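Local coordinates for protein fervidolysin (Fervidobacterium pennivorans, PDB 1R6V) that cleaves keratin into peptides as a calcium-binding subtilisin-like serine endopeptidase, letting its bacterium grow on native feathers, at residues V293-N298 with V313-A318; G330-S335 with Q378-A383; T163-T168 with A200-A205. The protein carries 1 engineered substitution. All blocks are in the same frame, centred on the assembly; numbering follows the deposited sequence.

Contact 1. Residues V293-N298 with V313-A318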
loop_
_atom_site.group_PDB
_atom_site.type_symbol
_atom_site.label_atom_id
_atom_site.label_comp_id
_atom_site.label_asym_id
_atom_site.label_seq_id
_atom_site.Cartn_x
_atom_site.Cartn_y
_atom_site.Cartn_z
ATOM N N VAL A 293 -5.735 -11.317 2.051
ATOM C CA VAL A 293 -4.396 -11.067 2.597
ATOM C C VAL A 293 -4.342 -11.512 4.041
ATOM O O VAL A 293 -5.245 -11.219 4.836
ATOM C CB VAL A 293 -4.046 -9.566 2.549
ATOM C CG1 VAL A 293 -2.608 -9.333 3.032
ATOM C CG2 VAL A 293 -4.242 -9.048 1.144
ATOM N N SER A 294 -3.276 -12.211 4.400
ATOM C CA SER A 294 -3.182 -12.652 5.778
ATOM C C SER A 294 -2.873 -11.459 6.693
ATOM O O SER A 294 -2.194 -10.498 6.299
ATOM C CB SER A 294 -2.086 -13.707 5.911
ATOM O OG SER A 294 -0.843 -13.060 5.782
ATOM N N ALA A 295 -3.410 -11.511 7.910
ATOM C CA ALA A 295 -3.159 -10.480 8.921
ATOM C C ALA A 295 -1.681 -10.621 9.311
ATOM O O ALA A 295 -1.055 -11.628 9.002
ATOM C CB ALA A 295 -4.039 -10.728 10.152
ATOM N N GLY A 296 -1.136 -9.619 9.991
ATOM C CA GLY A 296 0.260 -9.658 10.403
ATOM C C GLY A 296 0.772 -10.954 11.016
ATOM O O GLY A 296 -0.004 -11.834 11.409
ATOM N N ASN A 297 2.098 -11.061 11.106
ATOM C CA ASN A 297 2.767 -12.246 11.650
ATOM C C ASN A 297 2.968 -12.217 13.161
ATOM O O ASN A 297 3.063 -13.269 13.798
ATOM C CB ASN A 297 4.115 -12.439 10.963
ATOM N N ASN A 298 3.052 -11.019 13.729
ATOM C CA ASN A 298 3.243 -10.869 15.167
ATOM C C ASN A 298 3.361 -9.400 15.531
ATOM O O ASN A 298 3.066 -8.523 14.715
ATOM C CB ASN A 298 4.501 -11.617 15.619
ATOM N N VAL A 313 -9.370 -5.041 0.803
ATOM C CA VAL A 313 -8.900 -6.416 0.871
ATOM C C VAL A 313 -9.631 -7.149 1.986
ATOM O O VAL A 313 -10.244 -6.521 2.851
ATOM C CB VAL A 313 -7.381 -6.506 1.164
ATOM C CG1 VAL A 313 -6.608 -5.683 0.154
ATOM C CG2 VAL A 313 -7.083 -6.071 2.571
ATOM N N ILE A 314 -9.592 -8.473 1.930
ATOM C CA ILE A 314 -10.202 -9.305 2.962
ATOM C C ILE A 314 -9.023 -9.772 3.816
ATOM O O ILE A 314 -8.256 -10.643 3.399
ATOM C CB ILE A 314 -10.893 -10.543 2.377
ATOM C CG1 ILE A 314 -12.024 -10.120 1.429
ATOM C CG2 ILE A 314 -11.433 -11.410 3.503
ATOM C CD1 ILE A 314 -12.845 -11.296 0.873
ATOM N N GLN A 315 -8.870 -9.191 5.002
ATOM C CA GLN A 315 -7.753 -9.561 5.881
ATOM C C GLN A 315 -8.162 -10.745 6.760
ATOM O O GLN A 315 -9.235 -10.739 7.354
ATOM C CB GLN A 315 -7.335 -8.360 6.732
ATOM C CG GLN A 315 -6.109 -8.640 7.583
ATOM C CD GLN A 315 -5.624 -7.412 8.348
ATOM O OE1 GLN A 315 -5.904 -6.275 7.967
ATOM N NE2 GLN A 315 -4.880 -7.643 9.422
ATOM N N VAL A 316 -7.297 -11.753 6.845
ATOM C CA VAL A 316 -7.614 -12.982 7.558
ATOM C C VAL A 316 -6.741 -13.305 8.759
ATOM O O VAL A 316 -5.515 -13.277 8.668
ATOM C CB VAL A 316 -7.525 -14.171 6.572
ATOM C CG1 VAL A 316 -7.872 -15.483 7.250
ATOM C CG2 VAL A 316 -8.427 -13.909 5.375
ATOM N N ALA A 317 -7.381 -13.624 9.880
ATOM C CA ALA A 317 -6.653 -13.987 11.090
ATOM C C ALA A 317 -6.555 -15.499 11.222
ATOM O O ALA A 317 -7.378 -16.241 10.690
ATOM C CB ALA A 317 -7.358 -13.413 12.306
ATOM N N ALA A 318 -5.548 -15.959 11.959
ATOM C CA ALA A 318 -5.348 -17.390 12.173
ATOM C C ALA A 318 -6.081 -17.854 13.432
ATOM O O ALA A 318 -5.971 -17.219 14.485
ATOM C CB ALA A 318 -3.865 -17.677 12.311
#

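Contact 2. Residues G330-S335 with Q378-A383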
loop_
_atom_site.group_PDB
_atom_site.type_symbol
_atom_site.label_atom_id
_atom_site.label_comp_id
_atom_site.label_asym_id
_atom_site.label_seq_id
_atom_site.Cartn_x
_atom_site.Cartn_y
_atom_site.Cartn_z
ATOM N N GLY A 330 -2.708 -16.283 18.282
ATOM C CA GLY A 330 -1.787 -15.568 19.148
ATOM C C GLY A 330 -0.778 -14.763 18.357
ATOM O O GLY A 330 -0.588 -13.570 18.589
ATOM N N PHE A 331 -0.118 -15.426 17.419
ATOM C CA PHE A 331 0.865 -14.770 16.573
ATOM C C PHE A 331 0.139 -13.928 15.527
ATOM O O PHE A 331 0.762 -13.170 14.786
ATOM C CB PHE A 331 1.736 -15.821 15.889
ATOM C CG PHE A 331 0.945 -16.899 15.198
ATOM C CD1 PHE A 331 0.193 -16.610 14.058
ATOM C CD2 PHE A 331 0.923 -18.194 15.703
ATOM C CE1 PHE A 331 -0.562 -17.592 13.436
ATOM C CE2 PHE A 331 0.168 -19.185 15.087
ATOM C CZ PHE A 331 -0.577 -18.885 13.951
ATOM N N SER A 332 -1.183 -14.072 15.475
ATOM C CA SER A 332 -2.005 -13.326 14.523
ATOM C C SER A 332 -2.109 -11.866 14.973
ATOM O O SER A 332 -2.603 -11.577 16.068
ATOM C CB SER A 332 -3.403 -13.958 14.443
ATOM O OG SER A 332 -4.068 -13.602 13.242
ATOM N N SER A 333 -1.649 -10.947 14.127
ATOM C CA SER A 333 -1.684 -9.528 14.468
ATOM C C SER A 333 -3.103 -9.002 14.652
ATOM O O SER A 333 -3.965 -9.169 13.780
ATOM C CB SER A 333 -0.958 -8.712 13.403
ATOM N N ARG A 334 -3.334 -8.373 15.802
ATOM C CA ARG A 334 -4.631 -7.798 16.144
ATOM C C ARG A 334 -4.803 -6.464 15.419
ATOM O O ARG A 334 -3.962 -5.570 15.536
ATOM C CB ARG A 334 -4.725 -7.587 17.664
ATOM C CG ARG A 334 -5.937 -6.781 18.116
ATOM C CD ARG A 334 -6.037 -6.674 19.641
ATOM N NE ARG A 334 -7.206 -5.887 20.042
ATOM C CZ ARG A 334 -7.651 -5.779 21.291
ATOM N NH1 ARG A 334 -7.028 -6.411 22.280
ATOM N NH2 ARG A 334 -8.724 -5.039 21.548
ATOM N N SER A 335 -5.894 -6.335 14.672
ATOM C CA SER A 335 -6.165 -5.114 13.923
ATOM C C SER A 335 -7.648 -4.983 13.606
ATOM O O SER A 335 -8.338 -5.973 13.364
ATOM C CB SER A 335 -5.349 -5.098 12.627
ATOM O OG SER A 335 -5.550 -6.285 11.875
ATOM N N GLN A 378 1.571 -23.946 10.674
ATOM C CA GLN A 378 0.756 -23.056 11.477
ATOM C C GLN A 378 1.118 -21.638 11.055
ATOM O O GLN A 378 2.242 -21.380 10.623
ATOM C CB GLN A 378 1.067 -23.276 12.955
ATOM C CG GLN A 378 0.703 -22.152 13.872
ATOM C CD GLN A 378 1.530 -22.207 15.158
ATOM O OE1 GLN A 378 1.459 -23.175 15.905
ATOM N NE2 GLN A 378 2.321 -21.167 15.408
ATOM N N GLY A 379 0.157 -20.729 11.146
ATOM C CA GLY A 379 0.431 -19.352 10.800
ATOM C C GLY A 379 -0.742 -18.706 10.102
ATOM O O GLY A 379 -1.653 -19.392 9.633
ATOM N N THR A 380 -0.721 -17.382 10.038
ATOM C CA THR A 380 -1.796 -16.683 9.362
ATOM C C THR A 380 -1.743 -17.047 7.874
ATOM O O THR A 380 -2.753 -16.982 7.168
ATOM C CB THR A 380 -1.673 -15.161 9.559
ATOM O OG1 THR A 380 -1.501 -14.878 10.958
ATOM C CG2 THR A 380 -2.935 -14.485 9.100
ATOM N N SER A 381 -0.577 -17.481 7.399
ATOM C CA SER A 381 -0.465 -17.851 5.987
ATOM C C SER A 381 -1.183 -19.184 5.724
ATOM O O SER A 381 -1.442 -19.561 4.574
ATOM C CB SER A 381 1.007 -17.941 5.562
ATOM O OG SER A 381 1.658 -19.041 6.166
ATOM N N MET A 382 -1.496 -19.908 6.796
ATOM C CA MET A 382 -2.215 -21.168 6.667
ATOM C C MET A 382 -3.728 -20.893 6.751
ATOM O O MET A 382 -4.546 -21.689 6.288
ATOM C CB MET A 382 -1.793 -22.148 7.778
ATOM C CG MET A 382 -0.632 -23.062 7.399
ATOM S SD MET A 382 0.827 -22.100 6.868
ATOM C CE MET A 382 0.816 -20.843 8.125
ATOM N N ALA A 383 -4.087 -19.761 7.344
ATOM C CA ALA A 383 -5.498 -19.395 7.485
ATOM C C ALA A 383 -6.038 -18.759 6.206
ATOM O O ALA A 383 -7.125 -19.096 5.728
ATOM C CB ALA A 383 -5.663 -18.410 8.656
#

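Contact 3. Residues T163-T168 with A200-A205. Engineered in segment 200-205: Ala200 (natural residue His).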
loop_
_atom_site.group_PDB
_atom_site.type_symbol
_atom_site.label_atom_id
_atom_site.label_comp_id
_atom_site.label_asym_id
_atom_site.label_seq_id
_atom_site.Cartn_x
_atom_site.Cartn_y
_atom_site.Cartn_z
ATOM N N THR A 163 5.713 -17.925 -3.133
ATOM C CA THR A 163 7.020 -18.498 -3.484
ATOM C C THR A 163 7.017 -19.378 -4.738
ATOM O O THR A 163 8.064 -19.912 -5.116
ATOM C CB THR A 163 7.537 -19.424 -2.361
ATOM O OG1 THR A 163 6.589 -20.486 -2.152
ATOM C CG2 THR A 163 7.723 -18.667 -1.058
ATOM N N GLY A 164 5.870 -19.516 -5.393
ATOM C CA GLY A 164 5.802 -20.418 -6.537
ATOM C C GLY A 164 5.172 -21.712 -6.036
ATOM O O GLY A 164 5.062 -21.923 -4.819
ATOM N N VAL A 165 4.780 -22.594 -6.949
ATOM C CA VAL A 165 4.099 -23.841 -6.578
ATOM C C VAL A 165 4.727 -25.080 -7.225
ATOM O O VAL A 165 5.051 -25.046 -8.412
ATOM C CB VAL A 165 2.618 -23.741 -7.021
ATOM C CG1 VAL A 165 1.888 -25.046 -6.751
ATOM C CG2 VAL A 165 1.931 -22.565 -6.290
ATOM N N ASP A 166 4.898 -26.164 -6.468
ATOM C CA ASP A 166 5.452 -27.389 -7.061
ATOM C C ASP A 166 4.304 -28.111 -7.753
ATOM O O ASP A 166 3.640 -28.973 -7.171
ATOM C CB ASP A 166 6.072 -28.315 -6.010
ATOM C CG ASP A 166 6.626 -29.601 -6.635
ATOM O OD1 ASP A 166 6.530 -29.739 -7.873
ATOM O OD2 ASP A 166 7.160 -30.452 -5.899
ATOM N N GLY A 167 4.074 -27.741 -9.006
ATOM C CA GLY A 167 2.991 -28.323 -9.776
ATOM C C GLY A 167 3.172 -29.795 -10.093
ATOM O O GLY A 167 2.253 -30.428 -10.615
ATOM N N THR A 168 4.335 -30.351 -9.771
ATOM C CA THR A 168 4.574 -31.763 -10.057
ATOM C C THR A 168 4.091 -32.649 -8.907
ATOM O O THR A 168 4.167 -33.873 -8.982
ATOM C CB THR A 168 6.075 -32.052 -10.352
ATOM O OG1 THR A 168 6.847 -31.946 -9.155
ATOM C CG2 THR A 168 6.606 -31.070 -11.389
ATOM N N ALA A 200 6.198 -22.626 0.950
ATOM C CA ALA A 200 4.926 -21.985 1.288
ATOM C C ALA A 200 3.838 -22.004 0.231
ATOM O O ALA A 200 2.723 -22.426 0.511
ATOM C CB ALA A 200 5.165 -20.557 1.735
ATOM N N GLY A 201 4.157 -21.549 -0.973
ATOM C CA GLY A 201 3.147 -21.507 -2.032
ATOM C C GLY A 201 2.486 -22.839 -2.345
ATOM O O GLY A 201 1.301 -22.920 -2.682
ATOM N N THR A 202 3.258 -23.915 -2.253
ATOM C CA THR A 202 2.708 -25.247 -2.522
ATOM C C THR A 202 1.743 -25.665 -1.416
ATOM O O THR A 202 0.714 -26.288 -1.678
ATOM C CB THR A 202 3.828 -26.290 -2.602
ATOM O OG1 THR A 202 4.742 -25.908 -3.634
ATOM C CG2 THR A 202 3.275 -27.671 -2.929
ATOM N N HIS A 203 2.094 -25.330 -0.175
ATOM C CA HIS A 203 1.234 -25.647 0.964
ATOM C C HIS A 203 -0.082 -24.872 0.769
ATOM O O HIS A 203 -1.177 -25.412 0.937
ATOM C CB HIS A 203 1.952 -25.262 2.267
ATOM C CG HIS A 203 1.393 -25.921 3.488
ATOM N ND1 HIS A 203 0.339 -25.393 4.201
ATOM C CD2 HIS A 203 1.733 -27.076 4.116
ATOM C CE1 HIS A 203 0.052 -26.190 5.214
ATOM N NE2 HIS A 203 0.884 -27.221 5.186
ATOM N N VAL A 204 0.039 -23.610 0.383
ATOM C CA VAL A 204 -1.116 -22.755 0.112
ATOM C C VAL A 204 -1.987 -23.367 -0.986
ATOM O O VAL A 204 -3.209 -23.482 -0.841
ATOM C CB VAL A 204 -0.646 -21.360 -0.371
ATOM C CG1 VAL A 204 -1.837 -20.543 -0.890
ATOM C CG2 VAL A 204 0.064 -20.630 0.771
ATOM N N ALA A 205 -1.352 -23.745 -2.089
ATOM C CA ALA A 205 -2.058 -24.332 -3.217
ATOM C C ALA A 205 -2.858 -25.578 -2.826
ATOM O O ALA A 205 -3.989 -25.749 -3.259
ATOM C CB ALA A 205 -1.064 -24.674 -4.341
HETATM O O HOH W 1 6.070 -23.749 -3.040
#

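Contact 1. Residues V293-N298 with V313-A318
Val293 and Ser294 run parallel beside Gln315 and Val316, in the central sheet of the subtilase domain, with Val293 and Gln315 4.9 Å apart between their CA atoms. The backbone of Val293 serves both neighbours of Gln315: its N donates to Ile314 O at 2.9 Å, nearly straight at 171°, and its O accepts from Val316 N. The same O also lies 3.2 Å from Gln315 CA, a CA-H...O contact. Further on, Ala295 N reaches Val316 O, an acceptor whose place is less certain. On the face of Val293, its CG2 leans against Val313 CB at 4.0 Å. Gln315, with CG anti to the backbone N (chi1 -175°) and the chain extended beyond it, runs alongside Ala295 until NE2 lies 3.3 Å from Ala295 CB; NE2 itself has a weak bond to Ser335 OG. Val316, on the other face, rests on Ala383 and Val387 of helix 380-397. Past the strand, Asn297 aligns with subtilisin's oxyanion-hole asparagine, consistent with that role, although its side chain is not modelled beyond CB. With the Val293-Val313 contact and the Gln315 amide beside Ala295 as accompaniment, the pairing is fixed by main-chain hydrogen bonds rather than by polar side chains.

Contact 2. Residues G330-S335 with Q378-A383
Phe331 points its ring into the bend at Gln378, Gly379 and Thr380, its far end directed at the backbone and one flank at each side chain. The phenyl and the Gln378 amide lie nearly parallel, 13° between their planes, while the two side chains cross at a slant. Gln378 CG approaches Phe331 CE2 at 3.3 Å; the 2.9 Å between CE2 and Gln378 NE2 is shorter than comfortable packing, so the exact amide position is doubtful. The other flank of the ring meets Thr380, whose OG1 stands at the ring edge, in its plane, 3.8 Å from CE1. Between them, Gly379 CA sits 3.3 Å from Phe331 CE1. This Gly-Thr-Ser-Met-Ala run is the subtilase serine signature, and Ser381, inferred to belong to the charge relay system, follows at the start of helix 380-397. A side chain on Gly379 would run into Met382 CE. Phe331 holds CG between its backbone N and carbonyl carbon (chi1 51°), a rotation that brings the ring over to the bend. With an alanine here the ring would be gone, which is likely to open a gap beside Gly379 CA and Thr380 OG1 and leave Gln378 CG without its neighbour. Ser332 OG accepts a hydrogen bond from Ala318 N, while Thr380 OG1 is weakly bonded to Gly296 O.

Contact 3. Residues T163-T168 with A200-A205
At the catalytic centre, the loop that opens with Thr163-Gly164 after Asp162, the last residue of strand 157-162, meets the helix of the subtilase histidine motif, and Thr163 OG1 accepts the N-H of Gly201 at 2.9 Å (159°). That hydroxyl sits between its own backbone N and carbonyl carbon (chi1 59°), which turns it to the first turn of helix 200-209. Gly201 brings the helix close: its CA lies 3.4 Å from Gly164 O in a CA-H...O contact, and a CB there would clash with that oxygen. Asp162 is inferred to belong to the charge relay; position 200, the inferred histidine of that relay, is an engineered alanine, so no imidazole is present there. At the next residue after Gly201, Thr202 OG1 accepts from Asp166 N at 2.8 Å and gives its own proton to a water 2.6 Å away, which in turn donates to Gly164 O; hydroxyl and water thus tie the loop backbone to the helix. Val165 fits its CG1 against Ala205 CB at 3.8 Å. Asp166 curls its loop into an Asx turn: OD1 takes Thr168 OG1 on its syn lone pair and Thr168 N from above the carboxylate plane. Its OD2 is held by Ser356 OG and Gly353 N.

How the contacts relate
All three contacts lie in the subtilase domain, and along the chain they follow in series: contact 3 closes before contact 1 opens, and contact 1 before contact 2. Contacts 1 and 2 adjoin, centres about 6 Å apart: the loop 330-335, beyond strand 325-328, returns to pack on strand 314-322, and helix 380-397 lies on the same strand. Contact 3 has its centre about 19 Å from each of the others; it touches contact 2, where Met382 packs on His203, but not contact 1. Contact 3 holds Ala200 (natively histidine) and begins just after Asp162, and contact 2 holds Ser381, so the inferred charge-relay positions come from separate parts of the sequence; the side chain of Ser294, ending strand 290-294, is about 5 Å from that of Ser381.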